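Local coordinates for protein SecB-like chaperone Rv1957 (Mycobacterium tuberculosis, PDB 5MTW) that acts as the chaperone of a type II toxin-antitoxin-chaperone system, keeping the antitoxin HigA1 from aggregating so that the toxin HigB1 can be neutralised, at residues A[67-72]-A[109-114]; A[77-82]-A[101-106]. All coordinates share one frame; numbering follows the deposited sequence.

Interaction 1 of 2, residues A[67-72]-A[109-114]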
ATOM      1  N   ILE A  67     -19.278 -21.728 -16.562  1.00 42.02           N
ATOM      2  CA  ILE A  67     -17.923 -21.680 -16.061  1.00 35.71           C
ATOM      3  C   ILE A  67     -17.912 -22.002 -14.607  1.00 33.67           C
ATOM      4  O   ILE A  67     -18.879 -21.704 -13.840  1.00 30.61           O
ATOM      5  CB  ILE A  67     -17.166 -20.356 -16.312  1.00 43.71           C
ATOM      6  CG1 ILE A  67     -17.917 -19.134 -15.798  1.00 41.25           C
ATOM      7  CG2 ILE A  67     -16.750 -20.223 -17.773  1.00 46.15           C
ATOM      8  CD1 ILE A  67     -17.031 -17.888 -15.795  1.00 43.00           C
ATOM      9  N   SER A  68     -16.821 -22.635 -14.230  1.00 29.84           N
ATOM     10  CA  SER A  68     -16.700 -23.095 -12.873  1.00 32.15           C
ATOM     11  C   SER A  68     -15.837 -22.029 -12.126  1.00 31.28           C
ATOM     12  O   SER A  68     -14.861 -22.360 -11.472  1.00 34.02           O
ATOM     13  CB  SER A  68     -16.068 -24.498 -12.869  1.00 34.73           C
ATOM     14  OG  SER A  68     -14.748 -24.430 -13.346  1.00 41.78           O
ATOM     15  N   ALA A  69     -16.136 -20.749 -12.347  1.00 29.22           N
ATOM     16  CA  ALA A  69     -15.429 -19.654 -11.643  1.00 28.13           C
ATOM     17  C   ALA A  69     -16.517 -18.706 -11.110  1.00 26.38           C
ATOM     18  O   ALA A  69     -17.568 -18.553 -11.727  1.00 25.36           O
ATOM     19  CB  ALA A  69     -14.438 -18.938 -12.538  1.00 29.18           C
ATOM     20  N   PHE A  70     -16.254 -18.108  -9.941  1.00 25.01           N
ATOM     21  CA  PHE A  70     -17.099 -17.048  -9.434  1.00 23.32           C
ATOM     22  C   PHE A  70     -16.355 -15.912  -8.783  1.00 22.43           C
ATOM     23  O   PHE A  70     -15.232 -16.057  -8.294  1.00 20.53           O
ATOM     24  CB  PHE A  70     -18.150 -17.580  -8.485  1.00 22.60           C
ATOM     25  CG  PHE A  70     -17.608 -18.299  -7.291  1.00 22.58           C
ATOM     26  CD1 PHE A  70     -17.202 -19.591  -7.378  1.00 24.80           C
ATOM     27  CD2 PHE A  70     -17.527 -17.658  -6.060  1.00 22.04           C
ATOM     28  CE1 PHE A  70     -16.696 -20.289  -6.265  1.00 25.10           C
ATOM     29  CE2 PHE A  70     -17.052 -18.343  -4.942  1.00 22.02           C
ATOM     30  CZ  PHE A  70     -16.635 -19.651  -5.057  1.00 24.81           C
ATOM     31  N   VAL A  71     -17.050 -14.791  -8.696  1.00 22.38           N
ATOM     32  CA  VAL A  71     -16.454 -13.599  -8.088  1.00 21.09           C
ATOM     33  C   VAL A  71     -17.230 -13.123  -6.879  1.00 22.56           C
ATOM     34  O   VAL A  71     -18.433 -12.913  -6.965  1.00 19.67           O
ATOM     35  CB  VAL A  71     -16.459 -12.443  -9.114  1.00 20.28           C
ATOM     36  CG1 VAL A  71     -15.877 -11.145  -8.492  1.00 22.06           C
ATOM     37  CG2 VAL A  71     -15.622 -12.845 -10.294  1.00 22.37           C
ATOM     38  N   VAL A  72     -16.549 -12.950  -5.764  1.00 20.43           N
ATOM     39  CA  VAL A  72     -17.121 -12.329  -4.552  1.00 21.68           C
ATOM     40  C   VAL A  72     -16.735 -10.877  -4.539  1.00 20.79           C
ATOM     41  O   VAL A  72     -15.517 -10.538  -4.668  1.00 21.09           O
ATOM     42  CB  VAL A  72     -16.634 -12.999  -3.244  1.00 23.40           C
ATOM     43  CG1 VAL A  72     -17.233 -12.275  -2.021  1.00 22.34           C
ATOM     44  CG2 VAL A  72     -17.071 -14.448  -3.288  1.00 22.58           C
ATOM     45  N   ALA A 109     -12.990  -7.117  -5.281  1.00 16.93           N
ATOM     46  CA  ALA A 109     -13.384  -8.361  -5.831  1.00 16.07           C
ATOM     47  C   ALA A 109     -12.364  -9.422  -5.598  1.00 17.50           C
ATOM     48  O   ALA A 109     -11.191  -9.108  -5.749  1.00 17.26           O
ATOM     49  CB  ALA A 109     -13.464  -8.240  -7.312  1.00 15.98           C
ATOM     50  N   ALA A 110     -12.846 -10.612  -5.259  1.00 17.07           N
ATOM     51  CA  ALA A 110     -12.110 -11.850  -5.167  1.00 18.29           C
ATOM     52  C   ALA A 110     -12.625 -12.952  -6.187  1.00 19.73           C
ATOM     53  O   ALA A 110     -13.834 -13.273  -6.297  1.00 18.05           O
ATOM     54  CB  ALA A 110     -12.086 -12.358  -3.716  1.00 20.45           C
ATOM     55  N   LEU A 111     -11.672 -13.521  -6.904  1.00 18.92           N
ATOM     56  CA  LEU A 111     -11.918 -14.502  -7.989  1.00 17.11           C
ATOM     57  C   LEU A 111     -11.627 -15.919  -7.425  1.00 20.81           C
ATOM     58  O   LEU A 111     -10.593 -16.123  -6.826  1.00 16.30           O
ATOM     59  CB  LEU A 111     -10.959 -14.245  -9.132  1.00 18.77           C
ATOM     60  CG  LEU A 111     -11.025 -15.230 -10.342  1.00 21.30           C
ATOM     61  CD1 LEU A 111     -12.449 -15.260 -10.899  1.00 24.61           C
ATOM     62  CD2 LEU A 111     -10.028 -14.877 -11.424  1.00 22.57           C
ATOM     63  N   PHE A 112     -12.579 -16.832  -7.561  1.00 19.02           N
ATOM     64  CA  PHE A 112     -12.410 -18.176  -7.124  1.00 21.63           C
ATOM     65  C   PHE A 112     -12.766 -19.074  -8.283  1.00 27.11           C
ATOM     66  O   PHE A 112     -13.596 -18.711  -9.147  1.00 22.32           O
ATOM     67  CB  PHE A 112     -13.394 -18.555  -6.030  1.00 23.00           C
ATOM     68  CG  PHE A 112     -13.257 -17.758  -4.781  1.00 21.75           C
ATOM     69  CD1 PHE A 112     -13.822 -16.510  -4.706  1.00 22.47           C
ATOM     70  CD2 PHE A 112     -12.582 -18.262  -3.679  1.00 22.10           C
ATOM     71  CE1 PHE A 112     -13.740 -15.764  -3.550  1.00 24.12           C
ATOM     72  CE2 PHE A 112     -12.513 -17.552  -2.520  1.00 22.47           C
ATOM     73  CZ  PHE A 112     -13.057 -16.255  -2.454  1.00 23.17           C
ATOM     74  N   ASP A 113     -12.207 -20.257  -8.265  1.00 24.83           N
ATOM     75  CA  ASP A 113     -12.779 -21.271  -9.106  1.00 30.87           C
ATOM     76  C   ASP A 113     -12.912 -22.603  -8.318  1.00 31.78           C
ATOM     77  O   ASP A 113     -12.526 -22.699  -7.110  1.00 28.07           O
ATOM     78  CB  ASP A 113     -12.104 -21.315 -10.466  1.00 35.08           C
ATOM     79  CG  ASP A 113     -10.611 -21.535 -10.390  1.00 43.00           C
ATOM     80  OD1 ASP A 113     -10.168 -22.259  -9.488  1.00 43.32           O
ATOM     81  OD2 ASP A 113      -9.896 -20.991 -11.275  1.00 44.70           O
ATOM     82  N   TYR A 114     -13.587 -23.566  -8.938  1.00 33.36           N
ATOM     83  CA  TYR A 114     -13.764 -24.896  -8.315  1.00 35.52           C
ATOM     84  C   TYR A 114     -13.788 -26.050  -9.343  1.00 38.89           C
ATOM     85  O   TYR A 114     -13.924 -25.833 -10.540  1.00 31.63           O
ATOM     86  CB  TYR A 114     -15.039 -24.904  -7.502  1.00 35.75           C
ATOM     87  CG  TYR A 114     -16.263 -24.645  -8.345  1.00 35.89           C
ATOM     88  CD1 TYR A 114     -16.919 -25.697  -9.035  1.00 41.27           C
ATOM     89  CD2 TYR A 114     -16.744 -23.359  -8.508  1.00 35.89           C
ATOM     90  CE1 TYR A 114     -18.020 -25.444  -9.839  1.00 32.32           C
ATOM     91  CE2 TYR A 114     -17.849 -23.100  -9.278  1.00 36.56           C
ATOM     92  CZ  TYR A 114     -18.468 -24.125  -9.952  1.00 37.38           C
ATOM     93  OH  TYR A 114     -19.573 -23.808 -10.656  1.00 35.02           O
TER

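Interaction 2 of 2, residues A[77-82]-A[101-106]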
ATOM      1  N   HIS A  77     -18.879   1.682   1.898  1.00 22.17           N
ATOM      2  CA  HIS A  77     -19.146   3.143   2.012  1.00 22.76           C
ATOM      3  C   HIS A  77     -18.566   3.614   3.379  1.00 25.77           C
ATOM      4  O   HIS A  77     -18.954   3.143   4.442  1.00 26.01           O
ATOM      5  CB  HIS A  77     -20.644   3.531   1.821  1.00 29.86           C
ATOM      6  CG  HIS A  77     -20.818   5.029   1.723  1.00 37.90           C
ATOM      7  ND1 HIS A  77     -20.561   5.733   0.562  1.00 38.06           N
ATOM      8  CD2 HIS A  77     -21.097   5.964   2.665  1.00 42.84           C
ATOM      9  CE1 HIS A  77     -20.728   7.025   0.775  1.00 44.71           C
ATOM     10  NE2 HIS A  77     -21.044   7.191   2.047  1.00 49.12           N
ATOM     11  N   LEU A  78     -17.550   4.430   3.306  1.00 20.83           N
ATOM     12  CA  LEU A  78     -16.846   4.969   4.442  1.00 23.28           C
ATOM     13  C   LEU A  78     -17.177   6.448   4.587  1.00 21.47           C
ATOM     14  O   LEU A  78     -17.063   7.285   3.627  1.00 20.19           O
ATOM     15  CB  LEU A  78     -15.342   4.785   4.262  1.00 22.54           C
ATOM     16  CG  LEU A  78     -14.481   5.495   5.297  1.00 23.02           C
ATOM     17  CD1 LEU A  78     -14.607   4.765   6.572  1.00 21.38           C
ATOM     18  CD2 LEU A  78     -13.014   5.597   4.893  1.00 22.67           C
ATOM     19  N   ARG A  79     -17.543   6.812   5.799  1.00 21.61           N
ATOM     20  CA  ARG A  79     -17.856   8.201   6.124  1.00 24.90           C
ATOM     21  C   ARG A  79     -17.071   8.499   7.378  1.00 27.61           C
ATOM     22  O   ARG A  79     -17.236   7.830   8.393  1.00 24.76           O
ATOM     23  CB  ARG A  79     -19.349   8.391   6.414  1.00 32.62           C
ATOM     24  CG  ARG A  79     -20.254   8.649   5.231  1.00 37.92           C
ATOM     25  CD  ARG A  79     -21.718   8.957   5.696  1.00 41.32           C
ATOM     26  NE  ARG A  79     -22.303  10.195   5.137  0.50 47.74           N
ATOM     27  CZ  ARG A  79     -22.685  10.392   3.866  0.50 46.29           C
ATOM     28  NH1 ARG A  79     -22.525   9.471   2.956  0.50 46.27           N
ATOM     29  NH2 ARG A  79     -23.241  11.531   3.496  0.50 50.73           N
ATOM     30  N   ILE A  80     -16.159   9.434   7.253  1.00 22.23           N
ATOM     31  CA  ILE A  80     -15.377   9.957   8.381  1.00 26.72           C
ATOM     32  C   ILE A  80     -15.949  11.308   8.789  1.00 26.19           C
ATOM     33  O   ILE A  80     -16.170  12.163   7.956  1.00 23.34           O
ATOM     34  CB  ILE A  80     -13.891  10.074   8.017  1.00 24.11           C
ATOM     35  CG1 ILE A  80     -13.334   8.651   7.792  1.00 25.83           C
ATOM     36  CG2 ILE A  80     -13.101  10.757   9.114  1.00 24.85           C
ATOM     37  CD1 ILE A  80     -11.906   8.651   7.344  1.00 24.78           C
ATOM     38  N   GLN A  81     -16.154  11.460  10.090  1.00 27.01           N
ATOM     39  CA  GLN A  81     -16.908  12.564  10.638  1.00 29.66           C
ATOM     40  C   GLN A  81     -16.296  13.115  11.917  1.00 28.08           C
ATOM     41  O   GLN A  81     -15.838  12.347  12.763  1.00 27.99           O
ATOM     42  CB  GLN A  81     -18.277  12.058  11.020  1.00 34.67           C
ATOM     43  CG  GLN A  81     -19.116  11.548   9.876  1.00 42.99           C
ATOM     44  CD  GLN A  81     -20.514  11.257  10.336  1.00 45.02           C
ATOM     45  OE1 GLN A  81     -20.684  10.505  11.262  1.00 49.29           O
ATOM     46  NE2 GLN A  81     -21.499  11.897   9.741  1.00 46.76           N
ATOM     47  N   ASN A  82     -16.348  14.443  12.018  1.00 28.60           N
ATOM     48  CA  ASN A  82     -16.226  15.249  13.305  1.00 32.87           C
ATOM     49  C   ASN A  82     -17.483  15.142  14.192  1.00 37.32           C
ATOM     50  O   ASN A  82     -18.587  15.398  13.752  1.00 35.13           O
ATOM     51  CB  ASN A  82     -15.973  16.768  13.002  1.00 27.37           C
ATOM     52  CG  ASN A  82     -14.592  17.013  12.384  1.00 27.26           C
ATOM     53  OD1 ASN A  82     -13.683  16.237  12.642  1.00 26.70           O
ATOM     54  ND2 ASN A  82     -14.439  18.052  11.531  1.00 27.15           N
ATOM     55  N   VAL A 101     -16.097  14.742   7.267  1.00 27.14           N
ATOM     56  CA  VAL A 101     -14.741  15.208   6.941  1.00 22.30           C
ATOM     57  C   VAL A 101     -14.186  14.572   5.632  1.00 21.72           C
ATOM     58  O   VAL A 101     -13.444  15.186   4.905  1.00 23.55           O
ATOM     59  CB  VAL A 101     -13.854  14.755   8.089  1.00 20.72           C
ATOM     60  CG1 VAL A 101     -12.442  14.750   7.715  1.00 22.29           C
ATOM     61  CG2 VAL A 101     -14.085  15.638   9.304  1.00 23.88           C
ATOM     62  N   ALA A 102     -14.608  13.352   5.362  1.00 20.66           N
ATOM     63  CA  ALA A 102     -14.284  12.638   4.126  1.00 20.83           C
ATOM     64  C   ALA A 102     -15.221  11.490   3.925  1.00 19.98           C
ATOM     65  O   ALA A 102     -15.754  10.951   4.894  1.00 20.88           O
ATOM     66  CB  ALA A 102     -12.918  12.110   4.234  1.00 19.02           C
ATOM     67  N   THR A 103     -15.342  11.051   2.670  1.00 21.45           N
ATOM     68  CA  THR A 103     -16.180   9.981   2.296  1.00 22.29           C
ATOM     69  C   THR A 103     -15.508   9.183   1.168  1.00 24.86           C
ATOM     70  O   THR A 103     -14.760   9.716   0.350  1.00 20.73           O
ATOM     71  CB  THR A 103     -17.585  10.447   1.733  1.00 26.59           C
ATOM     72  OG1 THR A 103     -17.384  11.229   0.574  1.00 29.37           O
ATOM     73  CG2 THR A 103     -18.270  11.274   2.687  1.00 28.72           C
ATOM     74  N   ALA A 104     -15.744   7.904   1.210  1.00 21.62           N
ATOM     75  CA  ALA A 104     -15.258   7.005   0.177  1.00 23.69           C
ATOM     76  C   ALA A 104     -16.236   5.911  -0.121  1.00 23.37           C
ATOM     77  O   ALA A 104     -16.824   5.302   0.791  1.00 24.94           O
ATOM     78  CB  ALA A 104     -13.998   6.383   0.647  1.00 20.37           C
ATOM     79  N   ASP A 105     -16.274   5.553  -1.376  1.00 20.81           N
ATOM     80  CA  ASP A 105     -17.089   4.440  -1.846  1.00 23.17           C
ATOM     81  C   ASP A 105     -16.208   3.625  -2.799  1.00 21.43           C
ATOM     82  O   ASP A 105     -15.675   4.166  -3.776  1.00 19.10           O
ATOM     83  CB  ASP A 105     -18.356   4.951  -2.537  1.00 29.28           C
ATOM     84  CG  ASP A 105     -19.137   3.826  -3.255  1.00 41.95           C
ATOM     85  OD1 ASP A 105     -19.417   2.697  -2.696  1.00 50.86           O
ATOM     86  OD2 ASP A 105     -19.491   4.087  -4.414  1.00 65.13           O
ATOM     87  N   PHE A 106     -15.954   2.391  -2.421  1.00 17.35           N
ATOM     88  CA  PHE A 106     -15.111   1.534  -3.199  1.00 17.92           C
ATOM     89  C   PHE A 106     -15.590   0.078  -3.186  1.00 18.24           C
ATOM     90  O   PHE A 106     -16.335  -0.343  -2.290  1.00 18.39           O
ATOM     91  CB  PHE A 106     -13.653   1.694  -2.709  1.00 19.58           C
ATOM     92  CG  PHE A 106     -13.441   1.299  -1.285  1.00 17.93           C
ATOM     93  CD1 PHE A 106     -13.693   2.182  -0.265  1.00 18.20           C
ATOM     94  CD2 PHE A 106     -13.064   0.040  -0.971  1.00 18.61           C
ATOM     95  CE1 PHE A 106     -13.502   1.835   1.102  1.00 18.30           C
ATOM     96  CE2 PHE A 106     -12.879  -0.366   0.352  1.00 16.42           C
ATOM     97  CZ  PHE A 106     -13.086   0.545   1.405  1.00 18.18           C
TER

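Interaction 1 of 2, residues A[67-72]-A[109-114]
Phe70 and Phe112 face each other as an antiparallel hydrogen-bonded pair, and their backbones exchange two bonds. Phe70 N reaches Phe112 O at 2.8 Å, and Phe112 N returns to Phe70 O. Val72 and Ala110 repeat the pattern, with Ala110 N to Val72 O at 2.7 Å. The last backbone bond runs from Tyr114 N to Ser68 O. Beside it, Ser68 OG gives only a weak bond to Tyr114 O. Between these bonds, CA-H...O contacts add to the pairing: Val71 CA comes to 3.2 Å from Ala110 O.

The aromatic rings pack on the same side as Val72. The Phe70 and Phe112 planes are nearly parallel, 9° apart, but slid so far that they barely overlap. Over one face of the Phe70 ring sits Phe112 CB, a CH-pi contact 3.8 Å from the Phe70 ring centroid. The edge of the Phe70 ring meets the edge of Tyr114, with Phe70 CE1 3.8 Å from Tyr114 CD2. Tyr114 CG lies between its backbone N and carbonyl carbon (chi1 61°). This swings the ring back over Ser68, whose CB sits 3.9 Å from the Tyr114 centroid.

These strands are the two inner ones of the four-stranded antiparallel sheet of the SecB-like fold. Helix 125-154 covers the face with Phe70, Val72, Ala110 and Phe112, and Tyr131 meets the Phe112 ring edge-to-face.

The other face carries smaller apolar contacts. Val71 spreads its methyls over two partners: CG1 meets Ala109 CB, and CG2 meets Leu111 CD1 at 4.0 Å. The bound HigA1 peptide packs on Val71, Ala109 and Leu111 here. The Asp113 carboxylate turns to strand 26-40, where OD1 forms a salt bridge with Arg29 NE.

Interaction 2 of 2, residues A[77-82]-A[101-106]
With CG anti to its carbonyl carbon (chi1 -68°), Asn82 brings its amide against the Val101 CG2 methyl. The two side chains cross at about a right angle, and Val101 CG2 packs 3.3 Å from Asn82 ND2. The polar partner of Asn82 ND2 is Ala43 O, to which it hydrogen-bonds. The His77 ring stands anti to the backbone N (chi1 -171°). Its edge then points at Asp105, with ND1 3.9 Å from Asp105 CB.

The strands run antiparallel, with a classic beta bulge at one end. Val101 and Ala102 both face Ile80, and Ile80 O accepts from both. The bond from Val101 N is the shorter, at 2.7 Å. That from Ala102 N is 3.3 Å. Ile80 N bonds Ala102 O in return. Leu78 and Ala104 exchange two further bonds, Leu78 N to Ala104 O being nearly straight at 174°.

On the side of His77 and Thr103, Arg79 lies beside Thr103 and points the same way, with CG 4.2 Å from Thr103 CG2. Arg79 NH1 donates to His77 NE2 at 2.9 Å. This bond is bent, and NH1 sits somewhat out of the His77 ring plane. Asp105 forms a salt bridge with Arg35, and Thr103 OG1 is bonded to His41 NE2.

The apolar face has Leu78 CB against Ala104 CB, 4.2 Å away. An aromatic side chain of the bound peptide packs on Ile80. Leu78 packs on Val148 and Ile80 on Thr152, both of helix 125-154. Leu157 covers Ile80, Val101 and Ala102. Strand 50-62 bonds the other edge of 77-82, and strand 26-40 lies beyond 101-106.

Interactions 1 and 2 join the same two strands, 69-82 and 99-114. Their centres are about 29 Å apart, on opposite sides of the centre of the chain. Both are partly buried, and both turn an apolar face to helix 125-154. In interaction 1 that face is largely aromatic; in interaction 2 the residues that touch across the strands there are aliphatic, Leu78 and Ile80 against alanines. The opposite faces also differ. At interaction 1 the bound antitoxin peptide packs on several residues of that face. At interaction 2 it touches one residue, Ile80, and the opposite face is polar, with arginine, histidine, threonine and aspartate. The pairing of 67-72 with 109-114 lacks the bulge found in interaction 2.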